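Long-range contacts in nuclear transport factor 2 family protein (Rhodopseudomonas palustris, PDB 3DM8), which is of unknown function but belongs to the SnoaL-like, NTF2-type family and has been put forward as a putative isomerase: residues A[35-40]-A[117-122]; A[42-47]-A[126-131]; A[83-88]-A[106-111]. All blocks are in the same frame, centred on the assembly; numbering follows the deposited sequence. Where two conformers were deposited one is given.

Interaction 1: residues A[35-40]-A[117-122]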
loop_
_atom_site.group_PDB
_atom_site.type_symbol
_atom_site.label_atom_id
_atom_site.label_comp_id
_atom_site.label_asym_id
_atom_site.label_seq_id
_atom_site.Cartn_x
_atom_site.Cartn_y
_atom_site.Cartn_z
ATOM N N TRP A 35 15.468 -2.147 -2.037
ATOM C CA TRP A 35 14.497 -1.078 -1.749
ATOM C C TRP A 35 13.662 -0.674 -2.942
ATOM O O TRP A 35 14.148 -0.625 -4.101
ATOM C CB TRP A 35 15.301 0.165 -1.297
ATOM C CG TRP A 35 14.635 1.512 -1.128
ATOM C CD1 TRP A 35 14.297 2.414 -2.115
ATOM C CD2 TRP A 35 14.436 2.195 0.103
ATOM N NE1 TRP A 35 13.820 3.568 -1.554
ATOM C CE2 TRP A 35 13.908 3.462 -0.188
ATOM C CE3 TRP A 35 14.644 1.856 1.428
ATOM C CZ2 TRP A 35 13.603 4.371 0.803
ATOM C CZ3 TRP A 35 14.281 2.719 2.411
ATOM C CH2 TRP A 35 13.764 3.965 2.125
ATOM N N ALA A 36 12.383 -0.384 -2.687
ATOM C CA ALA A 36 11.564 0.288 -3.748
ATOM C C ALA A 36 10.427 1.067 -3.192
ATOM O O ALA A 36 9.677 0.610 -2.325
ATOM C CB ALA A 36 11.044 -0.742 -4.844
ATOM N N ILE A 37 10.251 2.265 -3.735
ATOM C CA ILE A 37 9.051 3.034 -3.461
ATOM C C ILE A 37 8.378 3.263 -4.775
ATOM O O ILE A 37 8.982 3.805 -5.657
ATOM C CB ILE A 37 9.320 4.422 -2.826
ATOM C CG1 ILE A 37 10.070 4.328 -1.522
ATOM C CG2 ILE A 37 7.971 5.187 -2.601
ATOM C CD1 ILE A 37 10.634 5.720 -1.111
ATOM N N TYR A 38 7.136 2.818 -4.904
ATOM C CA TYR A 38 6.466 2.857 -6.202
ATOM C C TYR A 38 5.779 4.197 -6.385
ATOM O O TYR A 38 4.765 4.493 -5.782
ATOM C CB TYR A 38 5.466 1.698 -6.361
ATOM C CG TYR A 38 6.179 0.365 -6.314
ATOM C CD1 TYR A 38 6.123 -0.425 -5.177
ATOM C CD2 TYR A 38 6.966 -0.071 -7.371
ATOM C CE1 TYR A 38 6.776 -1.601 -5.090
ATOM C CE2 TYR A 38 7.643 -1.291 -7.284
ATOM C CZ TYR A 38 7.539 -2.039 -6.116
ATOM O OH TYR A 38 8.165 -3.257 -5.943
ATOM N N GLY A 39 6.320 4.989 -7.300
ATOM C CA GLY A 39 5.684 6.253 -7.629
ATOM C C GLY A 39 6.369 6.936 -8.794
ATOM O O GLY A 39 7.346 6.422 -9.325
ATOM N N PRO A 40 5.847 8.081 -9.207
ATOM C CA PRO A 40 6.222 8.648 -10.497
ATOM C C PRO A 40 7.513 9.410 -10.424
ATOM O O PRO A 40 7.562 10.519 -9.894
ATOM C CB PRO A 40 5.075 9.604 -10.824
ATOM C CG PRO A 40 4.406 9.894 -9.609
ATOM C CD PRO A 40 4.702 8.769 -8.605
ATOM N N THR A 117 16.768 -4.798 5.484
ATOM C CA THR A 117 17.297 -5.511 4.306
ATOM C C THR A 117 16.396 -5.441 3.084
ATOM O O THR A 117 16.825 -5.595 1.957
ATOM C CB THR A 117 17.604 -6.983 4.624
ATOM O OG1 THR A 117 16.412 -7.638 5.102
ATOM C CG2 THR A 117 18.762 -7.076 5.630
ATOM N N ASN A 118 15.139 -5.182 3.329
ATOM C CA ASN A 118 14.141 -5.085 2.264
ATOM C C ASN A 118 13.032 -4.104 2.666
ATOM O O ASN A 118 12.461 -4.184 3.766
ATOM C CB ASN A 118 13.577 -6.473 1.926
ATOM C CG ASN A 118 12.854 -6.504 0.576
ATOM O OD1 ASN A 118 11.811 -5.876 0.403
ATOM N ND2 ASN A 118 13.451 -7.176 -0.389
ATOM N N LEU A 119 12.731 -3.181 1.743
ATOM C CA LEU A 119 11.610 -2.282 1.881
ATOM C C LEU A 119 10.857 -2.116 0.592
ATOM O O LEU A 119 11.457 -1.986 -0.504
ATOM C CB LEU A 119 12.097 -0.910 2.408
ATOM C CG LEU A 119 11.051 0.174 2.613
ATOM C CD1 LEU A 119 11.437 1.080 3.812
ATOM C CD2 LEU A 119 10.759 1.092 1.341
ATOM N N ARG A 120 9.535 -2.154 0.724
ATOM C CA ARG A 120 8.625 -1.892 -0.381
ATOM C C ARG A 120 7.531 -0.979 0.123
ATOM O O ARG A 120 6.952 -1.196 1.200
ATOM C CB ARG A 120 7.994 -3.180 -0.911
ATOM C CG ARG A 120 8.935 -4.148 -1.619
ATOM C CD ARG A 120 9.515 -3.532 -2.873
ATOM N NE ARG A 120 10.277 -4.484 -3.663
ATOM C CZ ARG A 120 11.578 -4.703 -3.494
ATOM N NH1 ARG A 120 12.215 -5.554 -4.244
ATOM N NH2 ARG A 120 12.229 -4.030 -2.592
ATOM N N MET A 121 7.338 0.096 -0.601
ATOM C CA MET A 121 6.314 1.070 -0.280
ATOM C C MET A 121 5.411 1.357 -1.444
ATOM O O MET A 121 5.862 1.633 -2.516
ATOM C CB MET A 121 6.933 2.377 0.195
ATOM C CG MET A 121 5.883 3.402 0.441
ATOM S SD MET A 121 6.483 5.016 0.899
ATOM C CE MET A 121 7.001 4.422 2.502
ATOM N N VAL A 122 4.123 1.275 -1.175
ATOM C CA VAL A 122 3.029 1.699 -2.073
ATOM C C VAL A 122 2.335 2.868 -1.433
ATOM O O VAL A 122 1.947 2.825 -0.274
ATOM C CB VAL A 122 1.967 0.567 -2.236
ATOM C CG1 VAL A 122 0.949 0.928 -3.339
ATOM C CG2 VAL A 122 2.665 -0.690 -2.574
#
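Trp35 and Leu119 open a parallel strand pairing inside the mixed sheet, one strand in from its 48-51 edge, where strand 33-38 runs beside strand 115-123 with the segment axes only 1° apart. Ala36 N donates to Leu119 O at 2.9 Å, Ala36 O receives Met121 N, and Tyr38 N gives Met121 O a nearly straight bond of 3.0 Å. On the face bearing Trp35, Ile37 and Met121, the CD2 methyl of Leu119 lies over the six-membered ring of Trp35, 3.9 Å from its centroid, a CH-pi contact, and CG2 of Ile37 rests 3.8 Å from SD of Met121. Helix 53-66 packs on the same indole through Val56 and Val59. On the other face the Arg120 chain, bent at chi2 (-63°), lays its guanidinium over CB of Ala36. Its NH2 bonds Leu119 O at 3.0 Å, from the opposite side of that carbonyl's plane to Ala36 N, while NH1 forms a salt bridge with Asp34. A leucine in place of Arg120 would probably leave the Asp34 carboxylate without its charged mate and Leu119 O with one donor fewer. Tyr38 meets Arg104 of the second subunit in a cation-pi contact. Within a mixed sheet backed by helices on the Trp35 face, this parallel pairing of an early strand with the last one is characteristic of the NTF2-like cone, an alpha+beta fold.

Interaction 2: residues A[42-47]-A[126-131]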
loop_
_atom_site.group_PDB
_atom_site.type_symbol
_atom_site.label_atom_id
_atom_site.label_comp_id
_atom_site.label_asym_id
_atom_site.label_seq_id
_atom_site.Cartn_x
_atom_site.Cartn_y
_atom_site.Cartn_z
ATOM N N ASP A 42 9.176 10.931 -12.537
ATOM C CA ASP A 42 9.275 12.180 -13.316
ATOM C C ASP A 42 9.001 13.373 -12.432
ATOM O O ASP A 42 9.568 14.457 -12.624
ATOM C CB ASP A 42 8.306 12.214 -14.501
ATOM C CG ASP A 42 8.662 11.227 -15.568
ATOM O OD1 ASP A 42 9.767 10.642 -15.506
ATOM O OD2 ASP A 42 7.818 11.034 -16.458
ATOM N N MET A 43 8.121 13.179 -11.481
ATOM C CA MET A 43 7.821 14.207 -10.507
ATOM C C MET A 43 8.710 14.117 -9.280
ATOM O O MET A 43 9.170 15.132 -8.761
ATOM C CB MET A 43 6.396 14.132 -10.028
ATOM C CG MET A 43 6.076 15.397 -9.306
ATOM S SD MET A 43 4.347 15.663 -9.159
ATOM C CE MET A 43 4.272 16.872 -7.830
ATOM N N PHE A 44 8.913 12.885 -8.816
ATOM C CA PHE A 44 9.693 12.617 -7.586
ATOM C C PHE A 44 10.889 11.705 -7.879
ATOM O O PHE A 44 10.772 10.481 -7.827
ATOM C CB PHE A 44 8.813 11.992 -6.515
ATOM C CG PHE A 44 7.533 12.725 -6.271
ATOM C CD1 PHE A 44 6.337 12.241 -6.778
ATOM C CD2 PHE A 44 7.516 13.870 -5.528
ATOM C CE1 PHE A 44 5.140 12.924 -6.535
ATOM C CE2 PHE A 44 6.326 14.567 -5.307
ATOM C CZ PHE A 44 5.156 14.093 -5.793
ATOM N N PRO A 45 12.064 12.296 -8.187
ATOM C CA PRO A 45 13.137 11.476 -8.717
ATOM C C PRO A 45 13.689 10.482 -7.701
ATOM O O PRO A 45 14.387 9.521 -8.059
ATOM C CB PRO A 45 14.230 12.491 -9.074
ATOM C CG PRO A 45 13.608 13.794 -9.036
ATOM C CD PRO A 45 12.329 13.735 -8.312
ATOM N N PHE A 46 13.327 10.734 -6.457
ATOM C CA PHE A 46 13.747 9.890 -5.353
ATOM C C PHE A 46 12.918 8.610 -5.193
ATOM O O PHE A 46 13.272 7.714 -4.405
ATOM C CB PHE A 46 13.833 10.687 -4.063
ATOM C CG PHE A 46 12.623 11.484 -3.752
ATOM C CD1 PHE A 46 12.629 12.864 -3.911
ATOM C CD2 PHE A 46 11.484 10.885 -3.309
ATOM C CE1 PHE A 46 11.508 13.609 -3.639
ATOM C CE2 PHE A 46 10.366 11.647 -2.984
ATOM C CZ PHE A 46 10.398 13.015 -3.167
ATOM N N PHE A 47 11.883 8.481 -6.017
ATOM C CA PHE A 47 11.123 7.224 -6.090
ATOM C C PHE A 47 11.853 6.171 -6.929
ATOM O O PHE A 47 12.884 6.427 -7.593
ATOM C CB PHE A 47 9.688 7.448 -6.559
ATOM C CG PHE A 47 8.789 8.131 -5.522
ATOM C CD1 PHE A 47 9.126 8.166 -4.195
ATOM C CD2 PHE A 47 7.608 8.731 -5.918
ATOM C CE1 PHE A 47 8.301 8.807 -3.275
ATOM C CE2 PHE A 47 6.776 9.349 -4.991
ATOM C CZ PHE A 47 7.120 9.359 -3.683
ATOM N N PHE A 126 -1.750 9.179 -6.933
ATOM C CA PHE A 126 -2.575 10.155 -7.633
ATOM C C PHE A 126 -2.927 11.297 -6.691
ATOM O O PHE A 126 -2.819 12.501 -7.033
ATOM C CB PHE A 126 -3.823 9.499 -8.272
ATOM C CG PHE A 126 -4.658 10.456 -9.103
ATOM C CD1 PHE A 126 -4.353 10.666 -10.426
ATOM C CD2 PHE A 126 -5.725 11.124 -8.555
ATOM C CE1 PHE A 126 -5.087 11.549 -11.180
ATOM C CE2 PHE A 126 -6.484 12.002 -9.294
ATOM C CZ PHE A 126 -6.175 12.213 -10.607
ATOM N N ASP A 127 -3.329 10.946 -5.495
ATOM C CA ASP A 127 -3.705 11.955 -4.503
ATOM C C ASP A 127 -2.498 12.820 -4.200
ATOM O O ASP A 127 -2.597 14.061 -4.112
ATOM C CB ASP A 127 -4.229 11.318 -3.231
ATOM C CG ASP A 127 -4.838 12.313 -2.309
ATOM O OD1 ASP A 127 -4.477 12.306 -1.134
ATOM O OD2 ASP A 127 -5.685 13.096 -2.753
ATOM N N LEU A 128 -1.330 12.182 -4.154
ATOM C CA LEU A 128 -0.072 12.918 -3.853
ATOM C C LEU A 128 0.190 13.930 -4.959
ATOM O O LEU A 128 0.462 15.115 -4.708
ATOM C CB LEU A 128 1.153 11.982 -3.711
ATOM C CG LEU A 128 2.572 12.537 -3.650
ATOM C CD1 LEU A 128 2.785 13.621 -2.572
ATOM C CD2 LEU A 128 3.669 11.411 -3.503
ATOM N N VAL A 129 0.093 13.475 -6.201
ATOM C CA VAL A 129 0.430 14.333 -7.369
ATOM C C VAL A 129 -0.564 15.479 -7.416
ATOM O O VAL A 129 -0.201 16.621 -7.679
ATOM C CB VAL A 129 0.466 13.572 -8.752
ATOM C CG1 VAL A 129 0.369 14.577 -9.925
ATOM C CG2 VAL A 129 1.716 12.689 -8.887
ATOM N N GLU A 130 -1.834 15.172 -7.175
ATOM C CA GLU A 130 -2.856 16.211 -7.208
ATOM C C GLU A 130 -2.602 17.295 -6.192
ATOM O O GLU A 130 -2.735 18.520 -6.470
ATOM C CB GLU A 130 -4.250 15.653 -7.000
ATOM C CG GLU A 130 -4.752 14.920 -8.226
ATOM C CD GLU A 130 -6.188 15.257 -8.597
ATOM O OE1 GLU A 130 -7.041 15.407 -7.681
ATOM O OE2 GLU A 130 -6.470 15.337 -9.823
ATOM N N GLN A 131 -2.249 16.854 -4.994
ATOM C CA GLN A 131 -1.985 17.805 -3.902
ATOM C C GLN A 131 -0.766 18.652 -4.190
ATOM O O GLN A 131 -0.755 19.871 -3.915
ATOM C CB GLN A 131 -1.772 17.077 -2.582
ATOM C CG GLN A 131 -2.986 16.503 -1.951
ATOM C CD GLN A 131 -2.598 15.807 -0.659
ATOM O OE1 GLN A 131 -2.372 16.458 0.374
ATOM N NE2 GLN A 131 -2.485 14.486 -0.713
#
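Phe44 and Leu128 carry the apolar packing that joins the loop after strand 33-38 to helix 125-133, and no hydrogen bond crosses between the two segments. Leu128 comes at Phe44 from the opposite direction: its CD2 lies 3.7 Å from CE1, and its CG is equally close to CZ. The same CD2 methyl also reaches the rim of Phe47, near the plane of that ring and 4.0 Å from CE2. With CG anti to the backbone N (chi1 169°), Leu128 extends from the helix toward both rings. Val129 serves the next position, its CG2 at the edge of Phe44 and 4.0 Å from SD of Met43, whose extended chain crosses it at a slant.

In this NTF2-like fold, the contact thus fastens a C-terminal helix to the connection between two strands at one end of the sheet. Leu128 also packs on Ile101 and Val103 of strand 100-112, while Phe126 of the second subunit touches Val129.

Within the loop, aliphatic carbons cover ring faces. CG of Met43 sits 3.8 Å above the plane of the Phe44 ring, over its centre, and CB of Phe44 lies above one face of Phe47.

Backbone hydrogen bonds hold each segment in shape. A type I beta turn is closed by Phe47 N and Phe44 O at 2.9 Å, and in the helix Glu130 N bonds Phe126 O.

Interaction 3: residues A[83-88]-A[106-111]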
loop_
_atom_site.group_PDB
_atom_site.type_symbol
_atom_site.label_atom_id
_atom_site.label_comp_id
_atom_site.label_asym_id
_atom_site.label_seq_id
_atom_site.Cartn_x
_atom_site.Cartn_y
_atom_site.Cartn_z
ATOM N N SER A 83 10.223 -8.861 10.500
ATOM C CA SER A 83 9.408 -8.321 9.430
ATOM C C SER A 83 8.230 -7.503 9.925
ATOM O O SER A 83 7.788 -7.611 11.047
ATOM C CB SER A 83 8.930 -9.446 8.490
ATOM O OG SER A 83 8.118 -10.419 9.127
ATOM N N ALA A 84 7.734 -6.638 9.081
ATOM C CA ALA A 84 6.563 -5.864 9.473
ATOM C C ALA A 84 5.858 -5.324 8.251
ATOM O O ALA A 84 6.480 -5.129 7.200
ATOM C CB ALA A 84 6.952 -4.722 10.414
ATOM N N ALA A 85 4.560 -5.084 8.417
ATOM C CA ALA A 85 3.770 -4.315 7.426
ATOM C C ALA A 85 2.978 -3.251 8.140
ATOM O O ALA A 85 2.479 -3.445 9.258
ATOM C CB ALA A 85 2.829 -5.246 6.631
ATOM N N SER A 86 2.912 -2.078 7.541
ATOM C CA SER A 86 2.081 -1.068 8.130
ATOM C C SER A 86 1.595 -0.024 7.196
ATOM O O SER A 86 2.118 0.165 6.107
ATOM C CB SER A 86 2.793 -0.436 9.298
ATOM O OG SER A 86 3.965 0.259 8.868
ATOM N N MET A 87 0.523 0.568 7.645
ATOM C CA MET A 87 -0.140 1.637 6.948
ATOM C C MET A 87 -0.058 2.894 7.781
ATOM O O MET A 87 -0.508 2.908 8.918
ATOM C CB MET A 87 -1.584 1.318 6.772
ATOM C CG MET A 87 -2.191 2.480 6.114
ATOM S SD MET A 87 -2.486 1.909 4.445
ATOM C CE MET A 87 -4.120 1.521 4.835
ATOM N N VAL A 88 0.510 3.951 7.206
ATOM C CA VAL A 88 0.697 5.196 7.925
ATOM C C VAL A 88 0.440 6.388 7.032
ATOM O O VAL A 88 0.654 6.331 5.823
ATOM C CB VAL A 88 2.112 5.293 8.536
ATOM C CG1 VAL A 88 2.516 3.965 9.179
ATOM C CG2 VAL A 88 3.164 5.741 7.505
ATOM N N ALA A 106 1.659 2.420 2.458
ATOM C CA ALA A 106 1.724 1.056 2.965
ATOM C C ALA A 106 3.149 0.562 2.775
ATOM O O ALA A 106 3.701 0.621 1.668
ATOM C CB ALA A 106 0.747 0.160 2.209
ATOM N N LEU A 107 3.731 0.114 3.877
ATOM C CA LEU A 107 5.159 -0.223 4.001
ATOM C C LEU A 107 5.313 -1.697 4.408
ATOM O O LEU A 107 4.706 -2.144 5.360
ATOM C CB LEU A 107 5.737 0.705 5.105
ATOM C CG LEU A 107 7.172 0.552 5.513
ATOM C CD1 LEU A 107 8.013 1.094 4.356
ATOM C CD2 LEU A 107 7.417 1.336 6.802
ATOM N N PHE A 108 6.108 -2.443 3.649
ATOM C CA PHE A 108 6.517 -3.783 3.994
ATOM C C PHE A 108 7.997 -3.840 4.159
ATOM O O PHE A 108 8.742 -3.449 3.246
ATOM C CB PHE A 108 6.090 -4.791 2.915
ATOM C CG PHE A 108 4.584 -4.874 2.718
ATOM C CD1 PHE A 108 3.889 -3.850 2.099
ATOM C CD2 PHE A 108 3.904 -5.969 3.164
ATOM C CE1 PHE A 108 2.513 -3.942 1.943
ATOM C CE2 PHE A 108 2.523 -6.048 3.027
ATOM C CZ PHE A 108 1.856 -5.011 2.391
ATOM N N THR A 109 8.437 -4.314 5.337
ATOM C CA THR A 109 9.848 -4.321 5.671
ATOM C C THR A 109 10.322 -5.694 6.152
ATOM O O THR A 109 9.589 -6.454 6.755
ATOM C CB THR A 109 10.146 -3.305 6.814
ATOM O OG1 THR A 109 9.239 -3.523 7.857
ATOM C CG2 THR A 109 9.913 -1.886 6.368
ATOM N N GLN A 110 11.558 -5.977 5.824
ATOM C CA GLN A 110 12.248 -7.145 6.303
ATOM C C GLN A 110 13.551 -6.699 6.968
ATOM O O GLN A 110 14.191 -5.738 6.525
ATOM C CB GLN A 110 12.567 -8.107 5.124
ATOM C CG GLN A 110 11.354 -8.663 4.342
ATOM C CD GLN A 110 10.558 -9.759 5.034
ATOM O OE1 GLN A 110 11.063 -10.508 5.910
ATOM N NE2 GLN A 110 9.296 -9.898 4.614
ATOM N N PHE A 111 13.937 -7.416 8.018
ATOM C CA PHE A 111 15.140 -7.125 8.769
ATOM C C PHE A 111 15.964 -8.379 9.006
ATOM O O PHE A 111 15.446 -9.504 9.061
ATOM C CB PHE A 111 14.812 -6.521 10.132
ATOM C CG PHE A 111 13.964 -5.304 10.081
ATOM C CD1 PHE A 111 12.575 -5.400 10.038
ATOM C CD2 PHE A 111 14.553 -4.047 10.133
ATOM C CE1 PHE A 111 11.781 -4.271 9.991
ATOM C CE2 PHE A 111 13.747 -2.895 10.060
ATOM C CZ PHE A 111 12.395 -3.007 9.973
#
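Ala84 and Thr109, then Ser86 and Leu107, are the hydrogen-bonded pairs of an antiparallel register whose segment axes run at 164°, with Ser83-Gln110, Ala85-Phe108 and Met87-Ala106 as the non-hydrogen-bonded pairs. Each hydrogen-bonded pair is closed by two bonds: Thr109 N to Ala84 O at 2.8 Å is close to straight (173°), and Ala84 N returns a bond to Thr109 O. Between these pairs the CA of Ala85 comes to 3.1 Å from Leu107 O, a CA-H...O contact.

On the face of Ala85 and Phe108, CB of Ala85 meets the CD2 side of the Phe108 ring at 3.7 Å, approaching obliquely. Further along, Gln110 bends at chi2 (-75°), which brings its amide back beside the neighbouring strand, where OE1 lies 3.5 Å from CB of Ser83. At the other end Met87 SD makes a looser contact with CB of Ala106. The opposite face carries Ala84 and Thr109, where Thr109 OG1 stands 3.6 Å from Ala84 CB, and Ser86 beside Leu107. Phe111 turns the edge of its ring toward the backbone N of Ser83.

The two segments belong to the beta hairpin of strands 83-94 and 100-112. Strand 67-79 flanks it on one side and strand 115-123 on the other; Leu6 of helix 5-19 covers Ala84 and Thr109, while across the sheet Ala85, Ala106 and Phe108 pack against the second subunit.

How the interactions relate
Interactions 1 and 3 belong to one mixed sheet, their centres 10 Å apart: strands 100-112 and 115-123 are neighbours, and Leu119 packs on Leu107 where the two contacts meet. The centre of interaction 2 lies about 14 Å from that of interaction 1, at the helix following strand 115-123, and the two touch through Phe47 on Ile37 and Val129 on Pro40. Interaction 2 is 21 Å from interaction 3, centre to centre, without touching. Along the chain 35-40 comes first and 126-131 last; interaction 3 is nested within the loops closed by the other two, whose segments alternate. The early strand and loop are thereby tied to the C-terminal strand and helix, and all three contacts reach the second subunit.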